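Local coordinates for ABC transporter ATP-binding protein (Leptospira interrogans serovar Copenhageni, PDB 4HZI), which probably binds and hydrolyses ATP as the ATPase subunit of an orphan ABC transporter involved in manganese utilization and tolerance, at residues D211-G214 and F215-E218; L183-R186 and S187-N190; G99-I103 and Q104-K108; T131-T134 and G135-H138; Y42-G46 and K47-D51. All blocks are in the same frame, centred on the assembly; numbering follows the deposited sequence.

All five contacts are local, and they sample different parts of an ABC-type ATPase fold. Interactions 1 and 2, with centres about 15 Å apart, lie on helices 206-222 and 176-188 and meet through F184, L185, F215 and L216. Interaction 4 sits beside interaction 2, about 8 Å between centres, where R186 meets T134. Interaction 3 starts helix 103-108, whose Q104 and K108 touch F137 of interaction 4. Interaction 5 stands apart: its centre is about 37 Å from that of interaction 1. It lies next to the probable Walker A P-loop (G67, G72, K73, S74), which the side chain of L50 touches.

Interaction 1: D211-G214 and F215-E218; sequences DFLG and FLKE
F212 and L216 pack against each other one turn apart in the middle of helix 206-222. F212 holds CG anti to its own backbone N (chi1 170°), which swings the far end of the ring forward along the helix until CZ comes 3.9 Å from L216 CG. L213 completes this apolar patch, its CD2 lying 4.0 Å from L216 CD1, the same methyl that nears F212 CE2. Flat phenyl and branched leucine suit this buried side because neither brings a polar group that would need a partner. The helix is the crossover of the beta-alpha-beta unit formed with strands 194-198 and 227-231, and this side packs on helix 176-188: L216 rests on F184, and the ring of F215 meets that of F184 nearly at right angles. Within the helix, F215 stands close to the preceding turn, its CB 3.3 Å from F212 O, and that oxygen lies at the edge of the F215 ring, near its plane. The same carbonyl accepts L216 N at 3.0 Å, in the carbonyl plane, while K217 N bonds to L213 O at 3.0 Å. G214, with no side chain, lies on the partly exposed side, and its O receives E218 N. At the start of the segment D211 points a carboxylate oxygen at K181, a salt bridge that ties helix 206-222 to helix 176-188 beside the apolar patch.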
loop_
_atom_site.group_PDB
_atom_site.type_symbol
_atom_site.label_atom_id
_atom_site.label_comp_id
_atom_site.label_asym_id
_atom_site.label_seq_id
_atom_site.Cartn_x
_atom_site.Cartn_y
_atom_site.Cartn_z
ATOM N N ASP A 211 0.871 -4.919 14.538
ATOM C CA ASP A 211 -0.161 -5.596 15.305
ATOM C C ASP A 211 -0.563 -6.937 14.669
ATOM O O ASP A 211 -0.622 -7.994 15.332
ATOM C CB ASP A 211 -1.379 -4.708 15.390
ATOM C CG ASP A 211 -2.426 -5.220 16.384
ATOM O OD1 ASP A 211 -2.086 -6.000 17.308
ATOM O OD2 ASP A 211 -3.602 -4.898 16.192
ATOM N N PHE A 212 -0.838 -6.897 13.370
ATOM C CA PHE A 212 -1.240 -8.094 12.676
ATOM C C PHE A 212 -0.091 -9.121 12.568
ATOM O O PHE A 212 -0.297 -10.323 12.767
ATOM C CB PHE A 212 -1.772 -7.745 11.254
ATOM C CG PHE A 212 -1.970 -8.962 10.393
ATOM C CD1 PHE A 212 -2.912 -9.922 10.743
ATOM C CD2 PHE A 212 -1.155 -9.191 9.287
ATOM C CE1 PHE A 212 -3.098 -11.053 9.980
ATOM C CE2 PHE A 212 -1.336 -10.326 8.540
ATOM C CZ PHE A 212 -2.282 -11.263 8.889
ATOM N N LEU A 213 1.102 -8.676 12.222
ATOM C CA LEU A 213 2.230 -9.561 12.087
ATOM C C LEU A 213 2.583 -10.206 13.428
ATOM O O LEU A 213 3.037 -11.356 13.464
ATOM C CB LEU A 213 3.419 -8.836 11.505
ATOM C CG LEU A 213 3.284 -8.506 9.985
ATOM C CD1 LEU A 213 4.587 -7.955 9.432
ATOM C CD2 LEU A 213 2.802 -9.678 9.142
ATOM N N GLY A 214 2.371 -9.467 14.516
ATOM C CA GLY A 214 2.541 -10.002 15.861
ATOM C C GLY A 214 1.615 -11.170 16.112
ATOM O O GLY A 214 2.045 -12.201 16.646
ATOM N N PHE A 215 0.359 -11.012 15.716
ATOM C CA PHE A 215 -0.611 -12.049 15.812
ATOM C C PHE A 215 -0.197 -13.256 14.984
ATOM O O PHE A 215 -0.341 -14.382 15.454
ATOM C CB PHE A 215 -1.967 -11.535 15.399
ATOM C CG PHE A 215 -2.943 -12.606 15.047
ATOM C CD1 PHE A 215 -3.776 -13.148 16.012
ATOM C CD2 PHE A 215 -3.043 -13.059 13.755
ATOM C CE1 PHE A 215 -4.671 -14.139 15.679
ATOM C CE2 PHE A 215 -3.934 -14.035 13.417
ATOM C CZ PHE A 215 -4.761 -14.574 14.378
ATOM N N LEU A 216 0.306 -13.048 13.754
ATOM C CA LEU A 216 0.766 -14.183 12.949
ATOM C C LEU A 216 1.877 -14.956 13.571
ATOM O O LEU A 216 1.903 -16.194 13.504
ATOM C CB LEU A 216 1.322 -13.718 11.600
ATOM C CG LEU A 216 0.375 -13.685 10.462
ATOM C CD1 LEU A 216 1.208 -13.298 9.211
ATOM C CD2 LEU A 216 -0.258 -15.068 10.303
ATOM N N LYS A 217 2.835 -14.239 14.130
ATOM C CA LYS A 217 3.958 -14.880 14.738
ATOM C C LYS A 217 3.548 -15.696 15.949
ATOM O O LYS A 217 4.124 -16.741 16.212
ATOM C CB LYS A 217 4.997 -13.865 15.148
ATOM C CG LYS A 217 5.788 -13.281 14.004
ATOM C CD LYS A 217 6.800 -12.278 14.546
ATOM C CE LYS A 217 8.202 -12.660 14.135
ATOM N NZ LYS A 217 9.217 -11.633 14.490
ATOM N N GLU A 218 2.543 -15.216 16.656
ATOM C CA GLU A 218 2.060 -15.857 17.850
ATOM C C GLU A 218 1.325 -17.126 17.477
ATOM O O GLU A 218 1.507 -18.183 18.081
ATOM C CB GLU A 218 1.167 -14.875 18.610
ATOM C CG GLU A 218 0.710 -15.371 19.965
ATOM C CD GLU A 218 0.792 -14.294 21.038
ATOM O OE1 GLU A 218 0.573 -13.094 20.719
ATOM O OE2 GLU A 218 1.086 -14.656 22.200
#

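Interaction 2: L183-R186 and S187-N190; sequences LFLR and SIVN
S187 reaches back to F184 near the end of helix 176-188, and this is the tightly packed part of the contact. Its OG lies between the backbone N and the carbonyl carbon (chi1 84°), which brings it within 2.7 Å of F184 O; the hydroxyl donates in the carbonyl plane, on a lone pair. The same oxygen also draws weak bonds from the amides of S187 and I188, whereas the firmer bond of S187 N goes to L183 O at 3.0 Å. A small hydroxyl residue fits this buried spot, since its polar atom is satisfied within its own helix while the neighbouring F184 ring packs among Y219, F215 and strand 194-198. The apolar contacts are looser: I188 CD1 stays 4.3 Å from F184 CE1 and equally 4.3 Å from L185 CD2, touching both side chains at once. Toward the partly exposed side the bonding pattern changes. I188 N turns to L185 O at 3.1 Å, and V189 N to R186 O at 3.3 Å, with the amide 73° out of that carbonyl's plane. V189 presses close, its CG1 3.2 Å from R186 O, and also packs on L136 and T154. R186, partly exposed, extends its chain away from the helix, and its NE bonds to T134 OG1. The bonds thus shift from i-to-i-4 toward the shorter i-to-i-3 spacing, and the serine hydroxyl adds a donor at F184 O, consistent with tighter winding in this last part.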
loop_
_atom_site.group_PDB
_atom_site.type_symbol
_atom_site.label_atom_id
_atom_site.label_comp_id
_atom_site.label_asym_id
_atom_site.label_seq_id
_atom_site.Cartn_x
_atom_site.Cartn_y
_atom_site.Cartn_z
ATOM N N LEU A 183 -9.951 -11.956 9.859
ATOM C CA LEU A 183 -9.933 -12.580 8.535
ATOM C C LEU A 183 -9.000 -13.788 8.479
ATOM O O LEU A 183 -9.326 -14.783 7.806
ATOM C CB LEU A 183 -9.620 -11.582 7.431
ATOM C CG LEU A 183 -10.691 -10.499 7.275
ATOM C CD1 LEU A 183 -10.273 -9.488 6.220
ATOM C CD2 LEU A 183 -12.031 -11.111 6.933
ATOM N N PHE A 184 -7.881 -13.747 9.166
ATOM C CA PHE A 184 -7.045 -14.913 9.255
ATOM C C PHE A 184 -7.803 -16.093 9.931
ATOM O O PHE A 184 -7.803 -17.234 9.440
ATOM C CB PHE A 184 -5.781 -14.571 9.986
ATOM C CG PHE A 184 -4.811 -15.716 10.135
ATOM C CD1 PHE A 184 -4.879 -16.586 11.214
ATOM C CD2 PHE A 184 -3.819 -15.937 9.192
ATOM C CE1 PHE A 184 -3.973 -17.625 11.362
ATOM C CE2 PHE A 184 -2.919 -16.973 9.328
ATOM C CZ PHE A 184 -2.999 -17.837 10.400
ATOM N N LEU A 185 -8.500 -15.803 11.031
ATOM C CA LEU A 185 -9.258 -16.859 11.726
ATOM C C LEU A 185 -10.317 -17.466 10.824
ATOM O O LEU A 185 -10.497 -18.696 10.765
ATOM C CB LEU A 185 -9.871 -16.330 13.038
ATOM C CG LEU A 185 -8.861 -15.881 14.070
ATOM C CD1 LEU A 185 -9.514 -15.544 15.391
ATOM C CD2 LEU A 185 -7.789 -16.962 14.237
ATOM N N ARG A 186 -11.015 -16.597 10.111
ATOM C CA ARG A 186 -12.002 -17.010 9.142
ATOM C C ARG A 186 -11.413 -17.979 8.093
ATOM O O ARG A 186 -12.077 -18.970 7.684
ATOM C CB ARG A 186 -12.573 -15.797 8.468
ATOM C CG ARG A 186 -13.544 -16.133 7.357
ATOM C CD ARG A 186 -14.123 -14.891 6.706
ATOM N NE ARG A 186 -15.017 -15.248 5.617
ATOM C CZ ARG A 186 -14.644 -15.723 4.423
ATOM N NH1 ARG A 186 -13.361 -15.886 4.118
ATOM N NH2 ARG A 186 -15.570 -16.057 3.523
ATOM N N SER A 187 -10.177 -17.676 7.678
ATOM C CA SER A 187 -9.479 -18.416 6.611
ATOM C C SER A 187 -9.115 -19.837 7.069
ATOM O O SER A 187 -8.982 -20.752 6.251
ATOM C CB SER A 187 -8.239 -17.573 6.109
ATOM O OG SER A 187 -7.081 -17.769 6.924
ATOM N N ILE A 188 -9.006 -20.048 8.383
ATOM C CA ILE A 188 -8.685 -21.369 8.919
ATOM C C ILE A 188 -9.881 -22.122 9.547
ATOM O O ILE A 188 -9.733 -23.244 10.007
ATOM C CB ILE A 188 -7.511 -21.300 9.900
ATOM C CG1 ILE A 188 -7.859 -20.456 11.129
ATOM C CG2 ILE A 188 -6.304 -20.742 9.188
ATOM C CD1 ILE A 188 -6.861 -20.619 12.253
ATOM N N VAL A 189 -11.063 -21.527 9.499
ATOM C CA VAL A 189 -12.278 -22.145 10.070
ATOM C C VAL A 189 -12.582 -23.566 9.517
ATOM O O VAL A 189 -13.099 -24.415 10.244
ATOM C CB VAL A 189 -13.501 -21.186 9.923
ATOM C CG1 VAL A 189 -14.107 -21.251 8.534
ATOM C CG2 VAL A 189 -14.589 -21.475 10.949
ATOM N N ASN A 190 -12.245 -23.850 8.253
ATOM C CA ASN A 190 -12.403 -25.201 7.716
ATOM C C ASN A 190 -11.253 -26.164 7.972
ATOM O O ASN A 190 -11.279 -27.274 7.469
ATOM C CB ASN A 190 -12.635 -25.171 6.208
ATOM C CG ASN A 190 -13.826 -24.339 5.820
ATOM O OD1 ASN A 190 -13.712 -23.415 5.009
ATOM N ND2 ASN A 190 -14.986 -24.645 6.416
#

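Interaction 3: G99-I103 and Q104-K108; sequences GEIAI and QDLRK
R107 folds back over I103, the residue one turn earlier that begins helix 103-108. Its CB lies 3.7 Å from I103 O and CG closer still, at 3.3 Å, because CG stands beside the backbone N and anti to the carbonyl carbon (chi1 -60°). CD then turns the chain, which bends at both chi2 and chi3, and from NE onward the flat end lies across the isoleucine methyl CG2. CZ approaches I103 CG2 to 3.5 Å and NH2 comes equally near, so that the methyl sits over the centre of one guanidinium face. NH1, at the tip, bonds to Y81 O. Arginine suits the place: its face accepts a hydrocarbon neighbour while its N-H groups remain available in the plane. Helix 103-108 leads from strand 96-97 of the antiparallel sheet of an ABC ATPase toward edge strand 110-113 of the mixed core sheet, and A102 is its N-cap. Alanine has no side-chain acceptor for the first turn, but its carbonyl opens the helix by taking L106 N at 3.0 Å, and D105 N more weakly. D105, three residues on, meets the N-cap amide through a water, which accepts from A102 N and donates to D105 OD2 at 2.7 Å, a water-mediated counterpart of one half of a capping box. An acidic residue here would probably also be favoured by the helix N-terminus. Inward, I101 and L106 meet at about a right angle, CG2 of I101 lying 4.0 Å from CB of L106, and both side chains pack on L93 of strand 90-93.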
loop_
_atom_site.group_PDB
_atom_site.type_symbol
_atom_site.label_atom_id
_atom_site.label_comp_id
_atom_site.label_asym_id
_atom_site.label_seq_id
_atom_site.Cartn_x
_atom_site.Cartn_y
_atom_site.Cartn_z
ATOM N N GLY A 99 -6.934 -31.658 -12.077
ATOM C CA GLY A 99 -7.898 -32.386 -12.890
ATOM C C GLY A 99 -8.579 -33.516 -12.127
ATOM O O GLY A 99 -9.660 -33.947 -12.507
ATOM N N GLU A 100 -7.979 -33.985 -11.031
ATOM C CA GLU A 100 -8.544 -35.130 -10.322
ATOM C C GLU A 100 -9.385 -34.718 -9.157
ATOM O O GLU A 100 -10.000 -35.576 -8.541
ATOM C CB GLU A 100 -7.448 -36.080 -9.849
ATOM C CG GLU A 100 -6.498 -36.522 -10.944
ATOM C CD GLU A 100 -5.257 -37.157 -10.355
ATOM O OE1 GLU A 100 -5.387 -38.199 -9.673
ATOM O OE2 GLU A 100 -4.169 -36.605 -10.551
ATOM N N ILE A 101 -9.452 -33.419 -8.881
ATOM C CA ILE A 101 -10.157 -32.908 -7.727
ATOM C C ILE A 101 -11.302 -32.010 -8.141
ATOM O O ILE A 101 -11.090 -30.988 -8.812
ATOM C CB ILE A 101 -9.208 -32.061 -6.835
ATOM C CG1 ILE A 101 -7.905 -32.819 -6.580
ATOM C CG2 ILE A 101 -9.890 -31.681 -5.522
ATOM C CD1 ILE A 101 -6.851 -32.001 -5.843
ATOM N N ALA A 102 -12.509 -32.337 -7.690
ATOM C CA ALA A 102 -13.586 -31.380 -7.808
ATOM C C ALA A 102 -13.146 -30.060 -7.186
ATOM O O ALA A 102 -12.709 -30.012 -6.026
ATOM C CB ALA A 102 -14.846 -31.897 -7.147
ATOM N N ILE A 103 -13.233 -28.989 -7.960
ATOM C CA ILE A 103 -12.761 -27.678 -7.500
ATOM C C ILE A 103 -13.440 -27.250 -6.196
ATOM O O ILE A 103 -12.785 -26.668 -5.343
ATOM C CB ILE A 103 -12.828 -26.590 -8.623
ATOM C CG1 ILE A 103 -11.429 -26.335 -9.197
ATOM C CG2 ILE A 103 -13.317 -25.244 -8.106
ATOM C CD1 ILE A 103 -10.621 -27.580 -9.503
ATOM N N GLN A 104 -14.720 -27.565 -6.005
ATOM C CA GLN A 104 -15.337 -27.300 -4.696
ATOM C C GLN A 104 -14.577 -27.963 -3.520
ATOM O O GLN A 104 -14.513 -27.411 -2.400
ATOM C CB GLN A 104 -16.808 -27.739 -4.702
ATOM C CG GLN A 104 -17.203 -28.684 -3.586
ATOM C CD GLN A 104 -18.649 -29.131 -3.690
ATOM O OE1 GLN A 104 -19.564 -28.338 -3.524
ATOM N NE2 GLN A 104 -18.852 -30.403 -3.978
ATOM N N ASP A 105 -14.044 -29.153 -3.758
ATOM C CA ASP A 105 -13.326 -29.895 -2.719
ATOM C C ASP A 105 -11.948 -29.315 -2.524
ATOM O O ASP A 105 -11.462 -29.199 -1.392
ATOM C CB ASP A 105 -13.254 -31.377 -3.055
ATOM C CG ASP A 105 -14.612 -32.056 -2.959
ATOM O OD1 ASP A 105 -15.483 -31.579 -2.208
ATOM O OD2 ASP A 105 -14.818 -33.057 -3.658
ATOM N N LEU A 106 -11.323 -28.916 -3.625
ATOM C CA LEU A 106 -10.057 -28.177 -3.556
ATOM C C LEU A 106 -10.185 -26.968 -2.648
ATOM O O LEU A 106 -9.429 -26.828 -1.699
ATOM C CB LEU A 106 -9.655 -27.718 -4.944
ATOM C CG LEU A 106 -8.367 -26.937 -5.025
ATOM C CD1 LEU A 106 -7.234 -27.955 -4.998
ATOM C CD2 LEU A 106 -8.337 -26.081 -6.294
ATOM N N ARG A 107 -11.174 -26.123 -2.904
ATOM C CA ARG A 107 -11.373 -24.897 -2.129
ATOM C C ARG A 107 -11.670 -25.064 -0.641
ATOM O O ARG A 107 -11.288 -24.228 0.167
ATOM C CB ARG A 107 -12.426 -24.028 -2.804
ATOM C CG ARG A 107 -11.997 -23.641 -4.216
ATOM C CD ARG A 107 -12.440 -22.253 -4.633
ATOM N NE ARG A 107 -13.502 -22.282 -5.630
ATOM C CZ ARG A 107 -13.389 -21.908 -6.901
ATOM N NH1 ARG A 107 -12.249 -21.449 -7.388
ATOM N NH2 ARG A 107 -14.446 -21.981 -7.695
ATOM N N LYS A 108 -12.348 -26.132 -0.268
ATOM C CA LYS A 108 -12.505 -26.481 1.147
ATOM C C LYS A 108 -11.136 -26.698 1.788
ATOM O O LYS A 108 -10.928 -26.387 2.953
ATOM C CB LYS A 108 -13.361 -27.748 1.275
ATOM C CG LYS A 108 -13.392 -28.356 2.671
ATOM C CD LYS A 108 -14.446 -29.455 2.789
ATOM C CE LYS A 108 -14.808 -29.721 4.249
ATOM N NZ LYS A 108 -15.558 -30.998 4.428
HETATM O O HOH W 1 -13.251 -34.203 -5.556
#

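Interaction 4: T131-T134 and G135-H138; sequences TILT and GLFH
L133 and L136 lie side by side, pointing the same way, across the type I beta turn L133-L136 in the end region of helix 128-133, in the helical part of this ABC ATPase. Each holds CG beside its backbone N and anti to the carbonyl carbon (chi1 -70° and -69°), and this shared setting brings L133 CD2 within 3.8 Å of L136 CD1. Leucines suit the spot because their branched ends let methyl meet methyl; helix 148-160 lies alongside, with L133 on E151 and T154 and L136 on E150. The turn beneath them is closed by L136 N, which bonds to L133 O at 2.9 Å, nearly straight at hydrogen (169°); G135 N bonds less straight to I132 O at 3.0 Å. G135 carries no side chain into the tight space beside I132 O. T134 uses its side chain differently. Its hydroxyl turns back along the chain to donate to T131 O at 2.6 Å, and the same oxygen is also bonded by R186 NE from helix 176-188. A water bridges two carbonyls of the turn, donating to T134 O at 2.8 Å and to L136 O at 3.0 Å.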
loop_
_atom_site.group_PDB
_atom_site.type_symbol
_atom_site.label_atom_id
_atom_site.label_comp_id
_atom_site.label_asym_id
_atom_site.label_seq_id
_atom_site.Cartn_x
_atom_site.Cartn_y
_atom_site.Cartn_z
ATOM N N THR A 131 -18.440 -13.315 11.568
ATOM C CA THR A 131 -17.508 -13.151 10.460
ATOM C C THR A 131 -16.684 -14.411 10.277
ATOM O O THR A 131 -16.466 -14.838 9.156
ATOM C CB THR A 131 -16.625 -11.913 10.711
ATOM O OG1 THR A 131 -17.463 -10.745 10.734
ATOM C CG2 THR A 131 -15.587 -11.753 9.631
ATOM N N ILE A 132 -16.252 -15.026 11.368
ATOM C CA ILE A 132 -15.497 -16.247 11.263
ATOM C C ILE A 132 -16.378 -17.358 10.681
ATOM O O ILE A 132 -15.955 -18.129 9.830
ATOM C CB ILE A 132 -14.863 -16.624 12.586
ATOM C CG1 ILE A 132 -13.907 -15.498 12.988
ATOM C CG2 ILE A 132 -14.148 -17.967 12.486
ATOM C CD1 ILE A 132 -13.343 -15.633 14.357
ATOM N N LEU A 133 -17.622 -17.418 11.123
ATOM C CA LEU A 133 -18.518 -18.456 10.651
ATOM C C LEU A 133 -18.819 -18.326 9.162
ATOM O O LEU A 133 -19.023 -19.323 8.494
ATOM C CB LEU A 133 -19.805 -18.449 11.488
ATOM C CG LEU A 133 -19.587 -18.938 12.938
ATOM C CD1 LEU A 133 -20.772 -18.525 13.788
ATOM C CD2 LEU A 133 -19.404 -20.453 13.012
ATOM N N THR A 134 -18.833 -17.123 8.606
ATOM C CA THR A 134 -19.030 -17.020 7.133
ATOM C C THR A 134 -17.977 -17.786 6.337
ATOM O O THR A 134 -18.185 -18.093 5.178
ATOM C CB THR A 134 -18.993 -15.584 6.635
ATOM O OG1 THR A 134 -17.704 -15.027 6.934
ATOM C CG2 THR A 134 -20.105 -14.776 7.284
ATOM N N GLY A 135 -16.860 -18.115 6.973
ATOM C CA GLY A 135 -15.820 -18.886 6.324
ATOM C C GLY A 135 -16.146 -20.341 6.128
ATOM O O GLY A 135 -15.458 -21.015 5.411
ATOM N N LEU A 136 -17.170 -20.852 6.804
ATOM C CA LEU A 136 -17.530 -22.275 6.657
ATOM C C LEU A 136 -17.866 -22.626 5.195
ATOM O O LEU A 136 -18.483 -21.838 4.463
ATOM C CB LEU A 136 -18.691 -22.630 7.561
ATOM C CG LEU A 136 -18.344 -22.624 9.053
ATOM C CD1 LEU A 136 -19.637 -22.595 9.855
ATOM C CD2 LEU A 136 -17.474 -23.801 9.469
ATOM N N PHE A 137 -17.429 -23.823 4.826
ATOM C CA PHE A 137 -17.615 -24.461 3.516
ATOM C C PHE A 137 -19.072 -24.826 3.284
ATOM O O PHE A 137 -19.673 -25.587 4.069
ATOM C CB PHE A 137 -16.755 -25.745 3.460
ATOM C CG PHE A 137 -17.150 -26.721 2.364
ATOM C CD1 PHE A 137 -16.915 -26.424 1.016
ATOM C CD2 PHE A 137 -17.748 -27.951 2.682
ATOM C CE1 PHE A 137 -17.276 -27.328 0.013
ATOM C CE2 PHE A 137 -18.102 -28.857 1.677
ATOM C CZ PHE A 137 -17.862 -28.543 0.347
ATOM N N HIS A 138 -19.628 -24.282 2.201
ATOM C CA HIS A 138 -20.989 -24.589 1.776
ATOM C C HIS A 138 -20.894 -25.531 0.577
ATOM O O HIS A 138 -20.322 -25.162 -0.451
ATOM C CB HIS A 138 -21.755 -23.297 1.412
ATOM C CG HIS A 138 -21.432 -22.127 2.301
ATOM N ND1 HIS A 138 -21.698 -22.120 3.655
ATOM C CD2 HIS A 138 -20.853 -20.931 2.027
ATOM C CE1 HIS A 138 -21.301 -20.972 4.176
ATOM N NE2 HIS A 138 -20.785 -20.234 3.210
HETATM O O HOH W 2 -17.557 -19.485 2.827
#

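Interaction 5: Y42-G46 and K47-D51; sequences YKPTG and KTILD
Y42 and I49-L50 form a classic beta bulge at the base of the loop joining strand 36-42 to strand 50-51, where ABC ATPases carry the A-loop; Y42 probably corresponds to the aromatic residue that stacks on adenine in this family. Two amides face one carbonyl: I49 N reaches Y42 O at 2.9 Å, nearly along the C=O axis, and L50 N reaches it at 3.3 Å, in the carbonyl plane on a lone pair. In return Y42 N donates to L50 O at 2.9 Å. The tyrosine ring runs alongside I49, whose CD1 lies 4.1 Å from Y42 CE2, and P44 CD sits over the centre of one ring face, 3.6 Å above it. Rigid proline and bulky isoleucine thus give the ring apolar neighbours in a largely exposed loop. L50 is the buried member; its CB meets Y42 CB at 4.0 Å, and its side chain touches T75 beside the probable P-loop. At the far end G46 takes a positive phi (78°), easy for a residue without a side chain. A water spans the loop there, accepting from T45 N at 2.8 Å and donating to K47 O at 2.6 Å.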
loop_
_atom_site.group_PDB
_atom_site.type_symbol
_atom_site.label_atom_id
_atom_site.label_comp_id
_atom_site.label_asym_id
_atom_site.label_seq_id
_atom_site.Cartn_x
_atom_site.Cartn_y
_atom_site.Cartn_z
ATOM N N TYR A 42 -0.194 -19.774 -18.439
ATOM C CA TYR A 42 -1.544 -19.252 -18.609
ATOM C C TYR A 42 -1.525 -18.192 -19.730
ATOM O O TYR A 42 -0.943 -17.110 -19.594
ATOM C CB TYR A 42 -2.074 -18.649 -17.318
ATOM C CG TYR A 42 -3.514 -18.146 -17.377
ATOM C CD1 TYR A 42 -4.551 -19.004 -17.749
ATOM C CD2 TYR A 42 -3.819 -16.827 -17.118
ATOM C CE1 TYR A 42 -5.866 -18.558 -17.855
ATOM C CE2 TYR A 42 -5.131 -16.374 -17.218
ATOM C CZ TYR A 42 -6.150 -17.264 -17.568
ATOM O OH TYR A 42 -7.447 -16.832 -17.639
ATOM N N LYS A 43 -2.127 -18.553 -20.864
ATOM C CA LYS A 43 -2.201 -17.680 -22.041
ATOM C C LYS A 43 -3.637 -17.707 -22.627
ATOM O O LYS A 43 -3.908 -18.373 -23.626
ATOM C CB LYS A 43 -1.211 -18.198 -23.060
ATOM C CG LYS A 43 -0.992 -17.260 -24.234
ATOM C CD LYS A 43 -0.118 -17.891 -25.298
ATOM C CE LYS A 43 -0.085 -17.028 -26.548
ATOM N NZ LYS A 43 0.166 -17.866 -27.747
ATOM N N PRO A 44 -4.570 -17.016 -21.982
ATOM C CA PRO A 44 -5.961 -17.258 -22.364
ATOM C C PRO A 44 -6.342 -16.638 -23.732
ATOM O O PRO A 44 -7.231 -17.171 -24.393
ATOM C CB PRO A 44 -6.748 -16.610 -21.242
ATOM C CG PRO A 44 -5.814 -15.567 -20.674
ATOM C CD PRO A 44 -4.460 -16.165 -20.791
ATOM N N THR A 45 -5.689 -15.544 -24.118
ATOM C CA THR A 45 -6.064 -14.785 -25.331
ATOM C C THR A 45 -4.855 -14.121 -25.972
ATOM O O THR A 45 -4.748 -12.888 -25.986
ATOM C CB THR A 45 -7.068 -13.660 -25.024
ATOM O OG1 THR A 45 -6.474 -12.684 -24.152
ATOM C CG2 THR A 45 -8.319 -14.189 -24.384
ATOM N N GLY A 46 -3.931 -14.920 -26.483
ATOM C CA GLY A 46 -2.779 -14.368 -27.220
ATOM C C GLY A 46 -1.619 -13.762 -26.417
ATOM O O GLY A 46 -0.505 -13.710 -26.922
ATOM N N LYS A 47 -1.868 -13.299 -25.190
ATOM C CA LYS A 47 -0.809 -12.759 -24.303
ATOM C C LYS A 47 -0.446 -13.778 -23.183
ATOM O O LYS A 47 -1.317 -14.310 -22.514
ATOM C CB LYS A 47 -1.302 -11.456 -23.680
ATOM C CG LYS A 47 -0.212 -10.520 -23.200
ATOM C CD LYS A 47 -0.114 -10.470 -21.685
ATOM C CE LYS A 47 0.764 -9.311 -21.232
ATOM N NZ LYS A 47 0.698 -9.078 -19.765
ATOM N N THR A 48 0.830 -14.079 -23.014
ATOM C CA THR A 48 1.256 -14.987 -21.963
ATOM C C THR A 48 1.317 -14.214 -20.627
ATOM O O THR A 48 2.081 -13.296 -20.447
ATOM C CB THR A 48 2.605 -15.629 -22.321
ATOM O OG1 THR A 48 2.457 -16.390 -23.525
ATOM C CG2 THR A 48 3.078 -16.597 -21.216
ATOM N N ILE A 49 0.441 -14.561 -19.720
ATOM C CA ILE A 49 0.371 -13.919 -18.418
ATOM C C ILE A 49 1.235 -14.639 -17.353
ATOM O O ILE A 49 1.857 -13.973 -16.520
ATOM C CB ILE A 49 -1.079 -13.867 -17.967
ATOM C CG1 ILE A 49 -1.880 -13.021 -18.977
ATOM C CG2 ILE A 49 -1.172 -13.257 -16.595
ATOM C CD1 ILE A 49 -3.352 -13.039 -18.698
ATOM N N LEU A 50 1.204 -15.965 -17.374
ATOM C CA LEU A 50 2.133 -16.793 -16.605
ATOM C C LEU A 50 2.895 -17.630 -17.570
ATOM O O LEU A 50 2.314 -18.231 -18.460
ATOM C CB LEU A 50 1.389 -17.664 -15.616
ATOM C CG LEU A 50 0.549 -16.835 -14.643
ATOM C CD1 LEU A 50 -0.290 -17.747 -13.789
ATOM C CD2 LEU A 50 1.394 -15.941 -13.735
ATOM N N ASP A 51 4.199 -17.669 -17.397
ATOM C CA ASP A 51 5.057 -18.449 -18.286
ATOM C C ASP A 51 5.941 -19.480 -17.599
ATOM O O ASP A 51 6.961 -19.103 -17.009
ATOM C CB ASP A 51 5.910 -17.457 -19.014
ATOM C CG ASP A 51 6.752 -18.083 -20.124
ATOM O OD1 ASP A 51 6.752 -19.299 -20.324
ATOM O OD2 ASP A 51 7.421 -17.295 -20.783
HETATM O O HOH W 3 -3.884 -13.773 -22.855
#